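Local coordinates for protein alpha-rhamnosidase (Dictyoglomus thermophilum, PDB 6I60) that probably hydrolyses terminal non-reducing alpha-L-rhamnose residues from alpha-L-rhamnosides, at residues Asp509-Ala514 / Ser562-Thr567; Ala569-Gln574 / Ala763-Phe768. All blocks are in the same frame, centred on the assembly; numbering follows the deposited sequence.

Contact 1 of 2, residues Asp509-Ala514 / Ser562-Thr567; sequences DAQLSA and STAYIT
Q511 meets A564, T563 and T567 across this contact, and the aliphatic carbons of Q511 carry it. The backbones come close at the first pair: CA of Q511 lies 4.8 Å from CA of A564, a spacing that the small alanine side chain permits. CB of Q511, which points toward the other segment, rests 3.7 Å from CB of A564. Beyond that, CG stands anti to the backbone N (chi1 169°), which puts it against both threonine methyls, and the bend at chi2 (-98°) turns CD toward T563. CG of Q511 lies 3.8 Å from CG2 of T567 and the same distance from CG2 of T563, four residues earlier. CD of Q511 is also 3.8 Å from that T563 methyl. The glutamine thus runs obliquely over both threonines and meets their methyl groups, while their hydroxyls are engaged elsewhere. OG1 of T567 turns back along its own segment and donates to O of T563 at 3.0 Å, from 46° out of the carbonyl plane. That same oxygen also accepts the T567 backbone N-H, so two donors from one residue grip it. OG1 of T563 hydrogen-bonds OD2 of D637. On the other segment, OG of S513 donates to O of D509 at 2.8 Å, a side-chain bond at the residue where helix 507-512 gives way. Together the two segments bury 179 Å², all four touching residues being buried. The contact therefore joins the last turn of helix 507-512 to the start of helix 564-576. Y633 of helix 626-648 touches both Q511 and T563, helix 761-773 meets Q511 through Y766, and helix 524-535 packs on A514 and Y565.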
ATOM      1  N   ASP A 509       2.719  -8.703  -8.474  1.00 51.10           N
ATOM      2  CA  ASP A 509       2.912  -8.797  -7.032  1.00 53.19           C
ATOM      3  C   ASP A 509       1.952  -7.886  -6.279  1.00 57.10           C
ATOM      4  O   ASP A 509       1.492  -8.237  -5.187  1.00 52.26           O
ATOM      5  CB  ASP A 509       4.359  -8.457  -6.673  1.00 51.42           C
ATOM      6  CG  ASP A 509       5.361  -9.220  -7.518  1.00 65.74           C
ATOM      7  OD1 ASP A 509       5.057  -9.497  -8.697  1.00 61.85           O
ATOM      8  OD2 ASP A 509       6.453  -9.542  -7.001  1.00 74.53           O
ATOM      9  N   ALA A 510       1.634  -6.721  -6.849  1.00 55.88           N
ATOM     10  CA  ALA A 510       0.716  -5.800  -6.190  1.00 51.79           C
ATOM     11  C   ALA A 510      -0.718  -6.308  -6.230  1.00 58.76           C
ATOM     12  O   ALA A 510      -1.498  -6.034  -5.310  1.00 63.38           O
ATOM     13  CB  ALA A 510       0.806  -4.419  -6.837  1.00 50.90           C
ATOM     14  N   GLN A 511      -1.083  -7.049  -7.277  1.00 58.93           N
ATOM     15  CA  GLN A 511      -2.450  -7.543  -7.394  1.00 51.01           C
ATOM     16  C   GLN A 511      -2.710  -8.692  -6.427  1.00 55.16           C
ATOM     17  O   GLN A 511      -3.754  -8.727  -5.765  1.00 57.06           O
ATOM     18  CB  GLN A 511      -2.721  -7.983  -8.833  1.00 55.87           C
ATOM     19  CG  GLN A 511      -4.013  -8.760  -9.016  1.00 58.64           C
ATOM     20  CD  GLN A 511      -3.796 -10.261  -9.040  1.00 58.39           C
ATOM     21  OE1 GLN A 511      -2.847 -10.755  -9.653  1.00 51.11           O
ATOM     22  NE2 GLN A 511      -4.678 -10.995  -8.370  1.00 64.45           N
ATOM     23  N   LEU A 512      -1.770  -9.637  -6.328  1.00 54.87           N
ATOM     24  CA  LEU A 512      -1.995 -10.831  -5.521  1.00 52.01           C
ATOM     25  C   LEU A 512      -1.961 -10.532  -4.027  1.00 55.83           C
ATOM     26  O   LEU A 512      -2.579 -11.258  -3.240  1.00 51.10           O
ATOM     27  CB  LEU A 512      -0.958 -11.898  -5.864  1.00 48.27           C
ATOM     28  CG  LEU A 512      -1.045 -12.476  -7.277  1.00 47.23           C
ATOM     29  CD1 LEU A 512       0.261 -13.151  -7.650  1.00 43.48           C
ATOM     30  CD2 LEU A 512      -2.212 -13.446  -7.395  1.00 45.88           C
ATOM     31  N   SER A 513      -1.248  -9.485  -3.614  1.00 53.53           N
ATOM     32  CA  SER A 513      -1.156  -9.121  -2.207  1.00 56.41           C
ATOM     33  C   SER A 513      -2.032  -7.927  -1.850  1.00 49.85           C
ATOM     34  O   SER A 513      -1.929  -7.408  -0.734  1.00 47.49           O
ATOM     35  CB  SER A 513       0.301  -8.838  -1.825  1.00 53.42           C
ATOM     36  OG  SER A 513       0.808  -7.697  -2.497  1.00 53.07           O
ATOM     37  N   ALA A 514      -2.900  -7.488  -2.764  1.00 54.12           N
ATOM     38  CA  ALA A 514      -3.726  -6.317  -2.490  1.00 51.46           C
ATOM     39  C   ALA A 514      -4.776  -6.612  -1.426  1.00 46.70           C
ATOM     40  O   ALA A 514      -5.086  -5.749  -0.597  1.00 48.53           O
ATOM     41  CB  ALA A 514      -4.385  -5.824  -3.778  1.00 51.92           C
ATOM     42  N   SER A 562      -1.282  -7.492 -15.643  1.00 55.45           N
ATOM     43  CA  SER A 562      -2.072  -6.320 -15.998  1.00 47.87           C
ATOM     44  C   SER A 562      -3.465  -6.334 -15.389  1.00 54.31           C
ATOM     45  O   SER A 562      -4.151  -5.307 -15.438  1.00 58.26           O
ATOM     46  CB  SER A 562      -2.179  -6.203 -17.518  1.00 45.87           C
ATOM     47  OG  SER A 562      -0.912  -5.964 -18.101  1.00 55.21           O
ATOM     48  N   THR A 563      -3.901  -7.460 -14.819  1.00 51.50           N
ATOM     49  CA  THR A 563      -5.200  -7.517 -14.158  1.00 51.32           C
ATOM     50  C   THR A 563      -5.266  -6.645 -12.911  1.00 51.21           C
ATOM     51  O   THR A 563      -6.355  -6.484 -12.348  1.00 45.41           O
ATOM     52  CB  THR A 563      -5.536  -8.961 -13.785  1.00 45.92           C
ATOM     53  OG1 THR A 563      -6.905  -9.042 -13.370  1.00 49.18           O
ATOM     54  CG2 THR A 563      -4.641  -9.435 -12.651  1.00 45.80           C
ATOM     55  N   ALA A 564      -4.138  -6.081 -12.473  1.00 49.16           N
ATOM     56  CA  ALA A 564      -4.120  -5.258 -11.270  1.00 47.56           C
ATOM     57  C   ALA A 564      -4.942  -3.985 -11.422  1.00 53.14           C
ATOM     58  O   ALA A 564      -5.336  -3.394 -10.411  1.00 54.77           O
ATOM     59  CB  ALA A 564      -2.680  -4.902 -10.901  1.00 45.92           C
ATOM     60  N   TYR A 565      -5.208  -3.548 -12.656  1.00 51.24           N
ATOM     61  CA  TYR A 565      -5.994  -2.334 -12.855  1.00 45.29           C
ATOM     62  C   TYR A 565      -7.432  -2.529 -12.390  1.00 48.70           C
ATOM     63  O   TYR A 565      -7.938  -1.759 -11.568  1.00 53.97           O
ATOM     64  CB  TYR A 565      -5.953  -1.915 -14.325  1.00 45.16           C
ATOM     65  CG  TYR A 565      -6.350  -0.472 -14.561  1.00 46.56           C
ATOM     66  CD1 TYR A 565      -6.404   0.436 -13.513  1.00 47.35           C
ATOM     67  CD2 TYR A 565      -6.671  -0.020 -15.836  1.00 48.60           C
ATOM     68  CE1 TYR A 565      -6.764   1.752 -13.725  1.00 53.86           C
ATOM     69  CE2 TYR A 565      -7.033   1.295 -16.058  1.00 48.28           C
ATOM     70  CZ  TYR A 565      -7.078   2.177 -14.999  1.00 52.30           C
ATOM     71  OH  TYR A 565      -7.437   3.489 -15.212  1.00 49.23           O
ATOM     72  N   ILE A 566      -8.107  -3.557 -12.905  1.00 48.68           N
ATOM     73  CA  ILE A 566      -9.497  -3.782 -12.526  1.00 48.03           C
ATOM     74  C   ILE A 566      -9.599  -4.456 -11.161  1.00 51.88           C
ATOM     75  O   ILE A 566     -10.567  -4.229 -10.427  1.00 51.05           O
ATOM     76  CB  ILE A 566     -10.222  -4.610 -13.600  1.00 47.52           C
ATOM     77  CG1 ILE A 566      -9.496  -5.930 -13.827  1.00 60.99           C
ATOM     78  CG2 ILE A 566     -10.306  -3.849 -14.904  1.00 58.33           C
ATOM     79  CD1 ILE A 566     -10.410  -7.109 -13.802  1.00 60.29           C
ATOM     80  N   THR A 567      -8.620  -5.289 -10.799  1.00 52.21           N
ATOM     81  CA  THR A 567      -8.702  -6.023  -9.539  1.00 54.95           C
ATOM     82  C   THR A 567      -8.575  -5.083  -8.347  1.00 51.68           C
ATOM     83  O   THR A 567      -9.412  -5.102  -7.438  1.00 49.99           O
ATOM     84  CB  THR A 567      -7.623  -7.107  -9.487  1.00 49.58           C
ATOM     85  OG1 THR A 567      -7.939  -8.142 -10.427  1.00 47.54           O
ATOM     86  CG2 THR A 567      -7.530  -7.705  -8.090  1.00 40.83           C
TER

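Contact 2 of 2, residues Ala569-Gln574 / Ala763-Phe768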
ATOM      1  N   ALA A 569      -9.009  -1.899  -8.307  1.00 48.89           N
ATOM      2  CA  ALA A 569     -10.164  -1.009  -8.311  1.00 50.27           C
ATOM      3  C   ALA A 569     -11.401  -1.710  -7.760  1.00 50.49           C
ATOM      4  O   ALA A 569     -12.172  -1.113  -7.000  1.00 51.57           O
ATOM      5  CB  ALA A 569     -10.422  -0.487  -9.723  1.00 37.40           C
ATOM      6  N   TRP A 570     -11.604  -2.978  -8.127  1.00 50.76           N
ATOM      7  CA  TRP A 570     -12.723  -3.734  -7.574  1.00 51.74           C
ATOM      8  C   TRP A 570     -12.554  -3.961  -6.078  1.00 51.22           C
ATOM      9  O   TRP A 570     -13.547  -4.019  -5.344  1.00 48.54           O
ATOM     10  CB  TRP A 570     -12.872  -5.069  -8.302  1.00 47.36           C
ATOM     11  CG  TRP A 570     -13.932  -5.952  -7.725  1.00 53.44           C
ATOM     12  CD1 TRP A 570     -13.751  -6.995  -6.864  1.00 57.20           C
ATOM     13  CD2 TRP A 570     -15.342  -5.870  -7.963  1.00 59.42           C
ATOM     14  NE1 TRP A 570     -14.961  -7.568  -6.551  1.00 55.04           N
ATOM     15  CE2 TRP A 570     -15.953  -6.896  -7.214  1.00 59.82           C
ATOM     16  CE3 TRP A 570     -16.147  -5.029  -8.737  1.00 59.85           C
ATOM     17  CZ2 TRP A 570     -17.332  -7.103  -7.217  1.00 59.63           C
ATOM     18  CZ3 TRP A 570     -17.516  -5.238  -8.739  1.00 60.03           C
ATOM     19  CH2 TRP A 570     -18.094  -6.266  -7.983  1.00 59.88           C
ATOM     20  N   TYR A 571     -11.310  -4.090  -5.609  1.00 54.01           N
ATOM     21  CA  TYR A 571     -11.070  -4.227  -4.177  1.00 50.33           C
ATOM     22  C   TYR A 571     -11.475  -2.963  -3.430  1.00 51.54           C
ATOM     23  O   TYR A 571     -12.027  -3.037  -2.326  1.00 51.75           O
ATOM     24  CB  TYR A 571      -9.598  -4.554  -3.919  1.00 49.93           C
ATOM     25  CG  TYR A 571      -9.253  -6.021  -4.064  1.00 54.83           C
ATOM     26  CD1 TYR A 571     -10.227  -7.002  -3.920  1.00 49.24           C
ATOM     27  CD2 TYR A 571      -7.953  -6.423  -4.343  1.00 48.35           C
ATOM     28  CE1 TYR A 571      -9.915  -8.341  -4.051  1.00 45.63           C
ATOM     29  CE2 TYR A 571      -7.633  -7.761  -4.476  1.00 46.87           C
ATOM     30  CZ  TYR A 571      -8.617  -8.714  -4.330  1.00 42.90           C
ATOM     31  OH  TYR A 571      -8.302 -10.046  -4.460  1.00 57.37           O
ATOM     32  N   LEU A 572     -11.213  -1.794  -4.022  1.00 49.62           N
ATOM     33  CA  LEU A 572     -11.570  -0.536  -3.376  1.00 48.30           C
ATOM     34  C   LEU A 572     -13.079  -0.386  -3.226  1.00 55.25           C
ATOM     35  O   LEU A 572     -13.544   0.263  -2.282  1.00 54.86           O
ATOM     36  CB  LEU A 572     -10.996   0.638  -4.167  1.00 45.65           C
ATOM     37  CG  LEU A 572      -9.471   0.738  -4.182  1.00 47.01           C
ATOM     38  CD1 LEU A 572      -9.024   2.032  -4.842  1.00 49.40           C
ATOM     39  CD2 LEU A 572      -8.917   0.630  -2.769  1.00 50.88           C
ATOM     40  N   TYR A 573     -13.855  -0.974  -4.137  1.00 55.77           N
ATOM     41  CA  TYR A 573     -15.305  -0.952  -3.997  1.00 55.44           C
ATOM     42  C   TYR A 573     -15.801  -2.060  -3.077  1.00 51.51           C
ATOM     43  O   TYR A 573     -16.812  -1.883  -2.389  1.00 54.14           O
ATOM     44  CB  TYR A 573     -15.970  -1.067  -5.372  1.00 52.31           C
ATOM     45  CG  TYR A 573     -17.463  -1.289  -5.303  1.00 50.58           C
ATOM     46  CD1 TYR A 573     -18.318  -0.271  -4.901  1.00 59.57           C
ATOM     47  CD2 TYR A 573     -18.019  -2.519  -5.629  1.00 49.74           C
ATOM     48  CE1 TYR A 573     -19.685  -0.469  -4.829  1.00 55.32           C
ATOM     49  CE2 TYR A 573     -19.386  -2.725  -5.562  1.00 56.26           C
ATOM     50  CZ  TYR A 573     -20.213  -1.696  -5.160  1.00 51.18           C
ATOM     51  OH  TYR A 573     -21.572  -1.892  -5.087  1.00 50.44           O
ATOM     52  N   GLN A 574     -15.102  -3.197  -3.040  1.00 52.07           N
ATOM     53  CA  GLN A 574     -15.562  -4.326  -2.238  1.00 49.09           C
ATOM     54  C   GLN A 574     -15.358  -4.072  -0.748  1.00 54.55           C
ATOM     55  O   GLN A 574     -16.252  -4.346   0.061  1.00 54.70           O
ATOM     56  CB  GLN A 574     -14.838  -5.602  -2.670  1.00 50.43           C
ATOM     57  CG  GLN A 574     -15.107  -6.815  -1.788  1.00 60.17           C
ATOM     58  CD  GLN A 574     -14.249  -8.018  -2.157  1.00 68.19           C
ATOM     59  OE1 GLN A 574     -13.087  -7.873  -2.541  1.00 67.11           O
ATOM     60  NE2 GLN A 574     -14.820  -9.213  -2.041  1.00 62.05           N
ATOM     61  N   ALA A 763      -1.488 -19.195  -8.282  1.00 47.60           N
ATOM     62  CA  ALA A 763      -2.379 -20.225  -7.766  1.00 48.10           C
ATOM     63  C   ALA A 763      -2.354 -20.327  -6.246  1.00 52.61           C
ATOM     64  O   ALA A 763      -3.327 -20.814  -5.659  1.00 54.94           O
ATOM     65  CB  ALA A 763      -2.031 -21.579  -8.384  1.00 50.44           C
ATOM     66  N   THR A 764      -1.274 -19.885  -5.593  1.00 49.57           N
ATOM     67  CA  THR A 764      -1.260 -19.876  -4.134  1.00 48.76           C
ATOM     68  C   THR A 764      -2.305 -18.921  -3.577  1.00 47.20           C
ATOM     69  O   THR A 764      -2.845 -19.155  -2.490  1.00 49.18           O
ATOM     70  CB  THR A 764       0.127 -19.498  -3.611  1.00 44.63           C
ATOM     71  OG1 THR A 764       1.125 -20.252  -4.308  1.00 45.72           O
ATOM     72  CG2 THR A 764       0.236 -19.787  -2.121  1.00 39.06           C
ATOM     73  N   ARG A 765      -2.607 -17.848  -4.311  1.00 44.85           N
ATOM     74  CA  ARG A 765      -3.622 -16.895  -3.881  1.00 47.15           C
ATOM     75  C   ARG A 765      -5.028 -17.487  -3.912  1.00 49.87           C
ATOM     76  O   ARG A 765      -5.911 -16.993  -3.200  1.00 46.30           O
ATOM     77  CB  ARG A 765      -3.554 -15.642  -4.760  1.00 48.88           C
ATOM     78  CG  ARG A 765      -4.391 -14.470  -4.271  1.00 51.70           C
ATOM     79  CD  ARG A 765      -5.481 -14.125  -5.271  1.00 49.88           C
ATOM     80  NE  ARG A 765      -6.461 -13.188  -4.728  1.00 49.14           N
ATOM     81  CZ  ARG A 765      -7.543 -13.549  -4.046  1.00 48.63           C
ATOM     82  NH1 ARG A 765      -7.787 -14.833  -3.816  1.00 44.48           N
ATOM     83  NH2 ARG A 765      -8.381 -12.627  -3.594  1.00 50.18           N
ATOM     84  N   TYR A 766      -5.256 -18.540  -4.702  1.00 45.18           N
ATOM     85  CA  TYR A 766      -6.586 -19.114  -4.851  1.00 47.22           C
ATOM     86  C   TYR A 766      -6.741 -20.500  -4.242  1.00 51.28           C
ATOM     87  O   TYR A 766      -7.878 -20.928  -4.019  1.00 52.07           O
ATOM     88  CB  TYR A 766      -6.971 -19.199  -6.337  1.00 50.65           C
ATOM     89  CG  TYR A 766      -6.881 -17.891  -7.091  1.00 52.10           C
ATOM     90  CD1 TYR A 766      -7.793 -16.868  -6.861  1.00 49.05           C
ATOM     91  CD2 TYR A 766      -5.891 -17.683  -8.043  1.00 49.69           C
ATOM     92  CE1 TYR A 766      -7.718 -15.673  -7.553  1.00 46.90           C
ATOM     93  CE2 TYR A 766      -5.807 -16.491  -8.741  1.00 48.72           C
ATOM     94  CZ  TYR A 766      -6.722 -15.489  -8.492  1.00 49.74           C
ATOM     95  OH  TYR A 766      -6.642 -14.302  -9.184  1.00 48.56           O
ATOM     96  N   ILE A 767      -5.643 -21.208  -3.966  1.00 48.25           N
ATOM     97  CA  ILE A 767      -5.748 -22.613  -3.585  1.00 46.53           C
ATOM     98  C   ILE A 767      -6.406 -22.764  -2.217  1.00 50.69           C
ATOM     99  O   ILE A 767      -7.208 -23.680  -2.001  1.00 57.16           O
ATOM    100  CB  ILE A 767      -4.365 -23.288  -3.630  1.00 46.86           C
ATOM    101  CG1 ILE A 767      -4.475 -24.759  -3.222  1.00 48.48           C
ATOM    102  CG2 ILE A 767      -3.374 -22.552  -2.743  1.00 53.13           C
ATOM    103  CD1 ILE A 767      -3.507 -25.667  -3.944  1.00 49.08           C
ATOM    104  N   PHE A 768      -6.092 -21.872  -1.274  1.00 45.58           N
ATOM    105  CA  PHE A 768      -6.652 -22.007   0.067  1.00 45.76           C
ATOM    106  C   PHE A 768      -8.152 -21.744   0.070  1.00 51.90           C
ATOM    107  O   PHE A 768      -8.905 -22.418   0.783  1.00 48.80           O
ATOM    108  CB  PHE A 768      -5.939 -21.063   1.034  1.00 50.29           C
ATOM    109  CG  PHE A 768      -4.497 -21.401   1.251  1.00 43.47           C
ATOM    110  CD1 PHE A 768      -4.135 -22.413   2.121  1.00 47.39           C
ATOM    111  CD2 PHE A 768      -3.504 -20.713   0.578  1.00 48.61           C
ATOM    112  CE1 PHE A 768      -2.806 -22.731   2.319  1.00 51.94           C
ATOM    113  CE2 PHE A 768      -2.174 -21.025   0.773  1.00 49.31           C
ATOM    114  CZ  PHE A 768      -1.824 -22.035   1.645  1.00 50.05           C
TER
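Within the helical catalytic domain of the six-hairpin glycosidase family, an (alpha/alpha)6-type barrel, Y571 and R765 bridge helices 564-576 and 761-773. The two backbones are far apart: CA of Y571 and CA of R765 lie 14.7 Å from each other, so the link depends on two long side chains reaching from opposite directions. R765 sends its CG anti to the backbone N (chi1 -170°) before bending at chi2, and this delivers the guanidinium group to the tyrosine hydroxyl. NH2 of R765 donates to OH of Y571 at 2.7 Å, with an N-H...O angle of 161°. OH of Y571 lies near the guanidinium plane and NH2 of R765 near the ring plane, and the two planes are 21° apart, so the groups meet edge to edge rather than stacking. CZ of the Y571 ring is accordingly 4.0 Å from NH2 of R765, at the guanidinium edge. The same NH2 forms a salt bridge to OE1 of E515, so a carboxylate and a phenol oxygen share one nitrogen; this double grip should restrict rotation of the guanidinium group. A leucine in place of R765 would probably leave the hydroxyl of the buried Y571 without this donor and E515 without this salt-bridge partner. The aliphatic part of R765 is held too: its CD sits 3.5 Å above one face of the neighbouring Y766 ring, offset toward the rim.

Overall arrangement
Contacts 1 and 2 lie with their centres 8 Å apart and share helix 564-576, which offers its start to 509-514 and its next turns to 763-768. Their direct touches include CB of A514, packed 3.7 Å from CD2 of Y571, and CD2 of L512, 3.7 Å from CB of R765. Segment 509-514 thus adjoins both partners of the Y571-R765 bond. Y633, which lies against contact 1, also hydrogen-bonds OH of Y766 through its own OH. OD1 of D509 hydrogen-bonds a triethylene glycol, probably from the crystallisation liquor, whereas the 2-(2-ethoxyethoxy)ethanol pocket uses Y656, E659 and L660 of helix 651-672, none belonging to either contact.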